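PDB 5F7U: cycloalternan-forming enzyme from Listeria monocytogenes serovar 1/2a, which is a multidomain member of glycoside hydrolase family 31, built around a TIM barrel with beta-rich domains and a family 6 carbohydrate-binding module. Local coordinates for residues Asp631-Thr636 / Lys646-Met651; Pro640-Tyr645 / Glu685-Thr690; Ala81-Phe86 / Ile92-Lys97; Leu163-Lys168 / Asn233-Tyr238. The protein carries 1 engineered substitution. One frame throughout, in Å; residues are numbered along the deposited sequence.

Interaction 1: residues Asp631-Thr636 / Lys646-Met651; sequences DMAGFT and KRATAM. With GLC (alpha-D-glucopyranose), chain F.
A648 presses its methyl against the loop at A633: the two CB atoms are 3.8 Å apart, and A648 CB also comes to 3.4 Å from A633 N. Beside this pair, M632 and T649 lie alongside each other, with M632 CE 3.2 Å from T649 OG1. The thioether chain gets there with CG wedged between the backbone N and the carbonyl carbon (chi1 55°), then bending at chi3 (-83°). T649 OG1 is already hydrogen-bonded to Y645 O, so the methyl packs on a hydroxyl engaged within its own helix. Behind these contacts stands a type II beta turn, D631 to G634, closed by G634 N and D631 O at 2.9 Å, with A633 at a positive phi of 69°. The turn leaves barrel strand 628-631 and is held by bonds from A633 O to S605 OG and between the backbones of M632 and Q659. Further along, F635 enters the glycan pocket, where F635 CE2 lies 3.7 Å from C3 of the glucose and the sugar O4 sits at the ring edge, in plane. Loop and helix thus meet by van der Waals packing, methyl groups lying on methyl, hydroxyl and backbone N.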
# COMPACT_ATOMS: atom_id res chain seq x y z
N ASP A 631 -0.66 -3.60 11.94
CA ASP A 631 -1.12 -3.97 13.28
C ASP A 631 -1.79 -2.73 13.88
O ASP A 631 -1.09 -1.82 14.31
CB ASP A 631 0.07 -4.39 14.18
CG ASP A 631 0.90 -5.54 13.60
OD1 ASP A 631 0.40 -6.35 12.82
OD2 ASP A 631 2.10 -5.65 13.97
N MET A 632 -3.13 -2.67 13.88
CA MET A 632 -3.82 -1.44 14.29
C MET A 632 -3.42 -1.06 15.72
O MET A 632 -3.40 -1.91 16.62
CB MET A 632 -5.35 -1.55 14.11
CG MET A 632 -6.00 -2.73 14.80
SD MET A 632 -7.76 -2.39 15.08
CE MET A 632 -7.59 -1.45 16.59
N ALA A 633 -3.05 0.21 15.89
CA ALA A 633 -2.59 0.75 17.18
C ALA A 633 -1.25 0.23 17.68
O ALA A 633 -0.90 0.49 18.82
CB ALA A 633 -3.67 0.63 18.27
N GLY A 634 -0.50 -0.49 16.83
CA GLY A 634 0.86 -0.98 17.16
C GLY A 634 0.80 -2.30 17.91
O GLY A 634 -0.15 -2.54 18.66
N PHE A 635 1.81 -3.15 17.74
CA PHE A 635 1.74 -4.49 18.36
C PHE A 635 2.59 -4.61 19.63
O PHE A 635 2.49 -5.61 20.35
CB PHE A 635 2.01 -5.61 17.34
CG PHE A 635 3.48 -6.03 17.20
CD1 PHE A 635 4.54 -5.10 17.17
CD2 PHE A 635 3.78 -7.39 17.04
CE1 PHE A 635 5.87 -5.54 17.03
CE2 PHE A 635 5.10 -7.83 16.88
CZ PHE A 635 6.14 -6.90 16.88
N THR A 636 3.40 -3.60 19.90
CA THR A 636 4.31 -3.63 21.05
C THR A 636 4.52 -2.24 21.63
O THR A 636 4.00 -1.27 21.11
CB THR A 636 5.66 -4.30 20.67
OG1 THR A 636 6.36 -4.67 21.87
CG2 THR A 636 6.52 -3.41 19.78
N LYS A 646 -8.78 4.14 19.56
CA LYS A 646 -9.99 4.58 18.84
C LYS A 646 -9.65 5.19 17.48
O LYS A 646 -10.32 4.91 16.47
CB LYS A 646 -10.79 5.58 19.70
CG LYS A 646 -11.55 4.93 20.84
CD LYS A 646 -12.38 5.99 21.55
CE LYS A 646 -13.35 5.39 22.56
NZ LYS A 646 -14.14 6.53 23.13
N ARG A 647 -8.59 6.00 17.43
CA ARG A 647 -8.15 6.62 16.17
C ARG A 647 -7.67 5.59 15.17
O ARG A 647 -8.01 5.66 13.98
CB ARG A 647 -7.05 7.67 16.42
CG ARG A 647 -7.49 8.89 17.23
CD ARG A 647 -8.66 9.61 16.57
NE ARG A 647 -8.89 10.96 17.08
CZ ARG A 647 -9.96 11.68 16.80
NH1 ARG A 647 -10.89 11.21 15.97
NH2 ARG A 647 -10.08 12.89 17.33
N ALA A 648 -6.91 4.61 15.66
CA ALA A 648 -6.37 3.54 14.85
C ALA A 648 -7.49 2.62 14.35
O ALA A 648 -7.49 2.24 13.18
CB ALA A 648 -5.36 2.74 15.65
N THR A 649 -8.44 2.30 15.23
CA THR A 649 -9.61 1.49 14.87
C THR A 649 -10.34 2.08 13.67
O THR A 649 -10.62 1.36 12.71
CB THR A 649 -10.59 1.39 16.05
OG1 THR A 649 -10.00 0.63 17.10
CG2 THR A 649 -11.93 0.77 15.63
N ALA A 650 -10.62 3.38 13.72
CA ALA A 650 -11.39 4.05 12.68
C ALA A 650 -10.65 3.98 11.34
O ALA A 650 -11.25 3.65 10.30
CB ALA A 650 -11.63 5.50 13.06
N MET A 651 -9.36 4.30 11.36
CA MET A 651 -8.57 4.25 10.14
C MET A 651 -8.50 2.79 9.62
O MET A 651 -8.69 2.56 8.43
CB MET A 651 -7.18 4.86 10.33
CG MET A 651 -6.29 4.80 9.09
SD MET A 651 -5.38 3.24 9.01
CE MET A 651 -4.76 3.29 7.34
C1 GLC F . 7.96 -11.17 13.74
C2 GLC F . 6.66 -10.56 13.19
C3 GLC F . 5.58 -10.37 14.27
C4 GLC F . 5.35 -11.69 15.04
C5 GLC F . 6.68 -12.35 15.42
C6 GLC F . 6.51 -13.73 16.03
O2 GLC F . 6.94 -9.38 12.43
O3 GLC F . 4.33 -9.95 13.70
O4 GLC F . 4.58 -11.44 16.23
O5 GLC F . 7.62 -12.45 14.33
O6 GLC F . 7.82 -14.12 16.50

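Interaction 2: residues Pro640-Tyr645 / Glu685-Thr690; sequences PTAELY and ETILPT
I687, in the first turn of helix 687-700, packs against A642 and Y645 of helix 642-653, a helix-to-helix contact on the outside of the family 31 TIM barrel. The apolar contacts all fall on the two branches of the isoleucine. I687 CD1 rests 3.8 Å from A642 CB, and I687 CG2 touches the tyrosine ring, 3.6 Å from Y645 CD2 and 3.7 Å from Y645 CE2. With CG1 beside its backbone N (chi1 -77°), I687 splits its branches between a small partner and a large one. The Y645 side chain crosses it at about a right angle. Helix 675-682 adds to the same packing, V679 and T682 touching I687, P675 and A678 touching Y645.

Polar bonds lie around this apolar patch. Y645 OH, at the far end of the ring, is hydrogen-bonded to R673 O, which anchors the phenol while its carbons serve the isoleucine. T686 OG1 is bonded to K646 NZ, and the K646 ammonium also forms a salt bridge with D790. At the start of helix 642-653, T641 is the N-cap: T641 OG1 accepts from L644 N at 3.0 Å, with an N-H...O angle of 168°.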
# COMPACT_ATOMS: atom_id res chain seq x y z
N PRO A 640 -1.59 0.77 24.02
CA PRO A 640 -2.06 2.05 23.46
C PRO A 640 -3.04 2.74 24.40
O PRO A 640 -3.76 2.08 25.16
CB PRO A 640 -2.77 1.64 22.16
CG PRO A 640 -2.97 0.16 22.27
CD PRO A 640 -1.80 -0.34 23.07
N THR A 641 -3.05 4.07 24.36
CA THR A 641 -4.08 4.81 25.07
C THR A 641 -5.41 4.54 24.38
O THR A 641 -5.45 4.12 23.22
CB THR A 641 -3.80 6.31 25.02
OG1 THR A 641 -3.78 6.73 23.65
CG2 THR A 641 -2.43 6.63 25.64
N ALA A 642 -6.51 4.84 25.08
CA ALA A 642 -7.84 4.69 24.50
C ALA A 642 -7.99 5.56 23.27
O ALA A 642 -8.60 5.14 22.26
CB ALA A 642 -8.91 5.02 25.53
N GLU A 643 -7.42 6.76 23.34
CA GLU A 643 -7.44 7.69 22.21
C GLU A 643 -6.75 7.08 20.99
O GLU A 643 -7.33 7.05 19.90
CB GLU A 643 -6.73 9.00 22.59
CG GLU A 643 -6.77 10.04 21.47
CD GLU A 643 -5.83 11.21 21.70
OE1 GLU A 643 -5.87 12.15 20.89
OE2 GLU A 643 -5.07 11.20 22.70
N LEU A 644 -5.52 6.60 21.16
CA LEU A 644 -4.83 5.96 20.02
C LEU A 644 -5.62 4.76 19.51
O LEU A 644 -5.76 4.59 18.29
CB LEU A 644 -3.40 5.53 20.38
CG LEU A 644 -2.64 4.78 19.27
CD1 LEU A 644 -2.48 5.58 17.96
CD2 LEU A 644 -1.26 4.37 19.75
N TYR A 645 -6.11 3.94 20.43
CA TYR A 645 -6.83 2.74 20.02
C TYR A 645 -8.04 3.12 19.15
O TYR A 645 -8.27 2.49 18.11
CB TYR A 645 -7.24 1.90 21.23
CG TYR A 645 -7.73 0.52 20.82
CD1 TYR A 645 -6.82 -0.52 20.60
CD2 TYR A 645 -9.10 0.28 20.60
CE1 TYR A 645 -7.25 -1.76 20.21
CE2 TYR A 645 -9.53 -0.97 20.20
CZ TYR A 645 -8.60 -1.98 20.00
OH TYR A 645 -9.02 -3.24 19.60
N GLU A 685 -14.59 1.93 28.86
CA GLU A 685 -15.64 1.05 28.34
C GLU A 685 -16.15 1.49 26.95
O GLU A 685 -16.62 0.65 26.18
CB GLU A 685 -16.80 0.92 29.33
CG GLU A 685 -16.45 0.08 30.56
CD GLU A 685 -17.63 -0.23 31.49
OE1 GLU A 685 -18.81 -0.18 31.07
OE2 GLU A 685 -17.37 -0.58 32.67
N THR A 686 -16.03 2.79 26.65
CA THR A 686 -16.54 3.32 25.37
C THR A 686 -15.73 2.85 24.14
O THR A 686 -16.17 3.04 23.02
CB THR A 686 -16.60 4.86 25.35
OG1 THR A 686 -15.26 5.38 25.37
CG2 THR A 686 -17.39 5.39 26.55
N ILE A 687 -14.58 2.21 24.38
CA ILE A 687 -13.80 1.60 23.29
C ILE A 687 -14.63 0.57 22.53
O ILE A 687 -14.59 0.53 21.29
CB ILE A 687 -12.49 0.97 23.81
CG1 ILE A 687 -11.44 2.07 24.08
CG2 ILE A 687 -11.92 -0.03 22.81
CD1 ILE A 687 -10.22 1.57 24.83
N LEU A 688 -15.38 -0.25 23.27
CA LEU A 688 -16.17 -1.30 22.64
C LEU A 688 -17.21 -0.79 21.63
O LEU A 688 -17.19 -1.25 20.47
CB LEU A 688 -16.74 -2.32 23.64
CG LEU A 688 -17.54 -3.46 22.97
CD1 LEU A 688 -16.64 -4.37 22.13
CD2 LEU A 688 -18.29 -4.24 24.03
N PRO A 689 -18.11 0.15 22.03
CA PRO A 689 -19.08 0.66 21.04
C PRO A 689 -18.44 1.41 19.88
O PRO A 689 -18.94 1.32 18.75
CB PRO A 689 -20.00 1.59 21.86
CG PRO A 689 -19.33 1.78 23.18
CD PRO A 689 -18.50 0.55 23.41
N THR A 690 -17.31 2.08 20.12
CA THR A 690 -16.59 2.75 19.04
C THR A 690 -15.98 1.73 18.07
O THR A 690 -16.12 1.87 16.84
CB THR A 690 -15.54 3.74 19.60
OG1 THR A 690 -16.24 4.72 20.37
CG2 THR A 690 -14.79 4.44 18.47

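Interaction 3: residues Ala81-Phe86 / Ile92-Lys97; sequences ADLGKF and ITYTTK
The F86 ring takes I92 on one face and L83 at its edge. I92 CG1 stands almost straight above the ring centre, 3.9 Å from the F86 centroid and 10° off the normal, a CH-pi contact; L83 CB lies in the ring plane at the rim. The second flat group, Y94, is met obliquely by L83 CD1, at 4.4 Å from Y94 CD2. This is the interior of a beta sandwich, consistent with the immunoglobulin-like E-set fold of the N-terminal region. Strand 76-84, paired with 36-43 and 60-73, supplies L83, and the chain just beyond it supplies F86; strand 91-100, paired with 49-57 and 106-129, supplies I92 and Y94 from across the core.

F86 and I92 approach from opposite directions. The isoleucine is folded at its second torsion (chi2 -47°), which brings I92 CD1 above the rim of the ring at the CD1-CE1 bond, 3.6 Å from both F86 CD1 and F86 CE1. Its other branch, I92 CG2, faces L83 CD1 at 4.4 Å, a looser touch. Around them V36, F113 and V115 continue the apolar core. Y94 reaches polar company with its hydroxyl, which is hydrogen-bonded to H9 NE2 and R25 NH2, and its ring also meets the H9 imidazole.

Where strand 76-84 gives way to the loop carrying F86, an Asx turn bends the chain: D82 OD1 accepts from G84 N at 3.0 Å, the donor sitting 50° above the carboxylate plane.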
# COMPACT_ATOMS: atom_id res chain seq x y z
N ALA A 81 45.99 -3.51 6.49
CA ALA A 81 46.99 -3.55 5.43
C ALA A 81 46.57 -2.59 4.33
O ALA A 81 45.43 -2.66 3.85
CB ALA A 81 47.11 -4.96 4.87
N ASP A 82 47.48 -1.68 3.96
CA ASP A 82 47.18 -0.64 2.97
C ASP A 82 47.81 -1.01 1.63
O ASP A 82 49.03 -1.04 1.51
CB ASP A 82 47.71 0.72 3.46
CG ASP A 82 47.29 1.88 2.56
OD1 ASP A 82 46.56 1.68 1.56
OD2 ASP A 82 47.70 3.02 2.86
N LEU A 83 46.97 -1.31 0.63
CA LEU A 83 47.46 -1.69 -0.69
C LEU A 83 47.75 -0.49 -1.60
O LEU A 83 48.34 -0.64 -2.68
CB LEU A 83 46.46 -2.63 -1.39
CG LEU A 83 46.21 -4.01 -0.78
CD1 LEU A 83 45.19 -4.75 -1.63
CD2 LEU A 83 47.49 -4.83 -0.67
N GLY A 84 47.34 0.69 -1.16
CA GLY A 84 47.43 1.89 -1.97
C GLY A 84 46.28 2.01 -2.96
O GLY A 84 45.25 1.32 -2.84
N LYS A 85 46.46 2.90 -3.94
CA LYS A 85 45.45 3.19 -4.97
C LYS A 85 45.82 2.53 -6.28
O LYS A 85 46.99 2.22 -6.51
CB LYS A 85 45.39 4.69 -5.26
CG LYS A 85 44.99 5.59 -4.12
CD LYS A 85 45.41 7.01 -4.49
CE LYS A 85 44.90 8.01 -3.47
NZ LYS A 85 45.56 9.33 -3.67
N PHE A 86 44.83 2.37 -7.15
CA PHE A 86 45.02 1.67 -8.41
C PHE A 86 44.41 2.41 -9.60
O PHE A 86 43.65 3.37 -9.42
CB PHE A 86 44.46 0.25 -8.30
CG PHE A 86 45.15 -0.56 -7.26
CD1 PHE A 86 46.40 -1.12 -7.51
CD2 PHE A 86 44.57 -0.72 -5.99
CE1 PHE A 86 47.07 -1.84 -6.52
CE2 PHE A 86 45.23 -1.45 -5.00
CZ PHE A 86 46.48 -2.01 -5.27
N ILE A 92 43.87 -7.04 -9.26
CA ILE A 92 44.64 -7.29 -8.04
C ILE A 92 44.21 -8.63 -7.45
O ILE A 92 43.02 -8.87 -7.28
CB ILE A 92 44.45 -6.15 -7.02
CG1 ILE A 92 44.70 -4.75 -7.65
CG2 ILE A 92 45.23 -6.40 -5.73
CD1 ILE A 92 45.93 -4.57 -8.50
N THR A 93 45.19 -9.48 -7.14
CA THR A 93 44.92 -10.75 -6.43
C THR A 93 45.79 -10.83 -5.18
O THR A 93 47.00 -10.62 -5.27
CB THR A 93 45.13 -11.96 -7.36
OG1 THR A 93 44.22 -11.87 -8.47
CG2 THR A 93 44.92 -13.29 -6.62
N TYR A 94 45.19 -11.15 -4.04
CA TYR A 94 45.94 -11.16 -2.77
C TYR A 94 45.52 -12.28 -1.84
O TYR A 94 44.41 -12.79 -1.92
CB TYR A 94 45.83 -9.79 -2.05
CG TYR A 94 44.44 -9.46 -1.53
CD1 TYR A 94 44.05 -9.83 -0.23
CD2 TYR A 94 43.51 -8.77 -2.33
CE1 TYR A 94 42.76 -9.55 0.25
CE2 TYR A 94 42.22 -8.49 -1.85
CZ TYR A 94 41.86 -8.88 -0.57
OH TYR A 94 40.59 -8.58 -0.08
N THR A 95 46.44 -12.62 -0.93
CA THR A 95 46.22 -13.60 0.12
C THR A 95 46.70 -12.93 1.40
O THR A 95 47.79 -12.35 1.43
CB THR A 95 47.02 -14.89 -0.17
OG1 THR A 95 46.57 -15.46 -1.41
CG2 THR A 95 46.87 -15.94 0.94
N THR A 96 45.87 -12.96 2.43
CA THR A 96 46.26 -12.38 3.73
C THR A 96 46.83 -13.49 4.58
O THR A 96 46.36 -14.62 4.52
CB THR A 96 45.07 -11.67 4.41
OG1 THR A 96 43.98 -12.59 4.54
CG2 THR A 96 44.63 -10.48 3.56
N LYS A 97 47.87 -13.17 5.36
CA LYS A 97 48.61 -14.19 6.12
C LYS A 97 48.96 -13.72 7.53
O LYS A 97 49.24 -12.55 7.74
CB LYS A 97 49.92 -14.59 5.42
CG LYS A 97 49.69 -15.25 4.07
CD LYS A 97 50.93 -15.98 3.60
CE LYS A 97 50.59 -16.85 2.42
NZ LYS A 97 51.81 -17.60 2.01

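Interaction 4: residues Leu163-Lys168 / Asn233-Tyr238; sequences LSPTGK and NVINQY
P165 is the bump of this contact, its ring pushed into the angle between I235 and Y238. On one flank P165 CB meets I235 CD1 at 3.9 Å. On the other, CG and CD butt against the edge of the tyrosine, with P165 CG 3.5 Å from Y238 CE1 and P165 CD 3.3 Å from Y238 OH, close to the ring plane. The hollow is shaped by its own walls: I235 lays CG2 over one face of the Y238 ring, offset toward the rim, while CG1 stands beside the backbone N (chi1 -66°) and carries CD1 outward to the proline. These side chains fill the space between strands 158-164 and 235-243 in the beta sandwich of the galactose mutarotase-like domain, where W227 of strand 214-229 also packs on P165. L163 adds a shallower fit: L163 CD2 approaches Y238 CE1 obliquely, at 4.1 Å. The tyrosine hydroxyl is hydrogen-bonded to N331 O, fixing the far end of the ring beside the proline. Past P165 the chain turns away sharply, G167 N bonding to S164 O at 3.0 Å, and T166 makes an ST turn in which T166 OG1 accepts from K168 N at 3.2 Å.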
# COMPACT_ATOMS: atom_id res chain seq x y z
N LEU A 163 20.18 -1.28 -22.39
CA LEU A 163 21.53 -0.84 -22.76
C LEU A 163 22.49 -2.02 -22.65
O LEU A 163 22.57 -2.67 -21.59
CB LEU A 163 21.99 0.30 -21.85
CG LEU A 163 23.45 0.73 -22.06
CD1 LEU A 163 23.63 1.54 -23.37
CD2 LEU A 163 23.93 1.51 -20.84
N SER A 164 23.22 -2.27 -23.74
CA SER A 164 24.33 -3.23 -23.80
C SER A 164 25.64 -2.44 -23.98
O SER A 164 25.95 -2.02 -25.10
CB SER A 164 24.14 -4.17 -25.01
OG SER A 164 25.22 -5.08 -25.15
N PRO A 165 26.41 -2.22 -22.89
CA PRO A 165 27.67 -1.46 -23.01
C PRO A 165 28.64 -2.01 -24.07
O PRO A 165 29.24 -1.22 -24.79
CB PRO A 165 28.27 -1.60 -21.62
CG PRO A 165 27.05 -1.54 -20.74
CD PRO A 165 26.08 -2.47 -21.47
N THR A 166 28.76 -3.33 -24.17
CA THR A 166 29.65 -3.96 -25.18
C THR A 166 29.02 -4.07 -26.57
O THR A 166 29.73 -4.30 -27.55
CB THR A 166 30.11 -5.37 -24.76
OG1 THR A 166 28.98 -6.26 -24.77
CG2 THR A 166 30.77 -5.34 -23.37
N GLY A 167 27.69 -3.94 -26.63
CA GLY A 167 26.93 -4.14 -27.86
C GLY A 167 26.75 -5.60 -28.26
O GLY A 167 26.20 -5.88 -29.33
N LYS A 168 27.17 -6.53 -27.40
CA LYS A 168 27.07 -7.97 -27.68
C LYS A 168 25.71 -8.59 -27.36
O LYS A 168 25.42 -9.71 -27.79
CB LYS A 168 28.19 -8.74 -26.97
CG LYS A 168 29.58 -8.32 -27.40
CD LYS A 168 30.66 -9.14 -26.70
CE LYS A 168 32.05 -8.67 -27.09
NZ LYS A 168 33.10 -9.56 -26.52
N ASN A 233 36.81 -7.28 -17.78
CA ASN A 233 36.32 -8.44 -17.02
C ASN A 233 34.95 -8.22 -16.39
O ASN A 233 34.16 -9.15 -16.28
CB ASN A 233 37.32 -8.80 -15.91
CG ASN A 233 38.66 -9.25 -16.44
OD1 ASN A 233 38.83 -10.40 -16.86
ND2 ASN A 233 39.65 -8.35 -16.39
N VAL A 234 34.70 -6.99 -15.93
CA VAL A 234 33.52 -6.70 -15.11
C VAL A 234 32.78 -5.43 -15.52
O VAL A 234 33.41 -4.47 -15.98
CB VAL A 234 33.84 -6.60 -13.59
CG1 VAL A 234 34.29 -7.94 -13.04
CG2 VAL A 234 34.89 -5.52 -13.29
N ILE A 235 31.45 -5.47 -15.38
CA ILE A 235 30.58 -4.27 -15.30
C ILE A 235 29.89 -4.37 -13.94
O ILE A 235 29.12 -5.31 -13.70
CB ILE A 235 29.57 -4.18 -16.47
CG1 ILE A 235 30.34 -3.96 -17.80
CG2 ILE A 235 28.54 -3.07 -16.19
CD1 ILE A 235 29.55 -4.26 -19.06
N ASN A 236 30.22 -3.45 -13.03
CA ASN A 236 29.77 -3.56 -11.63
C ASN A 236 28.58 -2.70 -11.26
O ASN A 236 27.93 -2.94 -10.23
CB ASN A 236 30.93 -3.27 -10.64
CG ASN A 236 31.92 -4.42 -10.56
OD1 ASN A 236 31.61 -5.54 -10.95
ND2 ASN A 236 33.11 -4.15 -10.03
N GLN A 237 28.33 -1.67 -12.07
CA GLN A 237 27.21 -0.76 -11.80
C GLN A 237 26.76 -0.07 -13.07
O GLN A 237 27.53 0.05 -14.02
CB GLN A 237 27.60 0.32 -10.78
CG GLN A 237 27.68 -0.11 -9.32
CD GLN A 237 27.77 1.07 -8.36
OE1 GLN A 237 28.38 2.11 -8.68
NE2 GLN A 237 27.16 0.91 -7.17
N TYR A 238 25.50 0.39 -13.07
CA TYR A 238 24.96 1.23 -14.13
C TYR A 238 24.40 2.49 -13.51
O TYR A 238 24.00 2.49 -12.35
CB TYR A 238 23.77 0.55 -14.80
CG TYR A 238 24.10 -0.54 -15.76
CD1 TYR A 238 24.59 -0.24 -17.04
CD2 TYR A 238 23.89 -1.89 -15.43
CE1 TYR A 238 24.87 -1.24 -17.96
CE2 TYR A 238 24.18 -2.91 -16.35
CZ TYR A 238 24.67 -2.58 -17.60
OH TYR A 238 24.95 -3.57 -18.53

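In the fold
Along the chain, interactions 3 and 4 each close before the next begins, whereas interactions 1 and 2 interleave on helix 642-653 and lie together in the TIM-barrel domain, their centres about 10 Å apart. K646 joins that pair through its bond to T686, and M632 CE packs on the Y645 ring, so the loop carrying F635, helix 642-653 and helix 687-700 pack as one group. Interactions 3 and 4 belong to the beta-rich N-terminal part, centres about 26 Å apart and nearest atoms about 8 Å. From interaction 1 they are about 54 and 48 Å away, centre to centre. The four contacts thus fall in two distant regions of one multidomain chain.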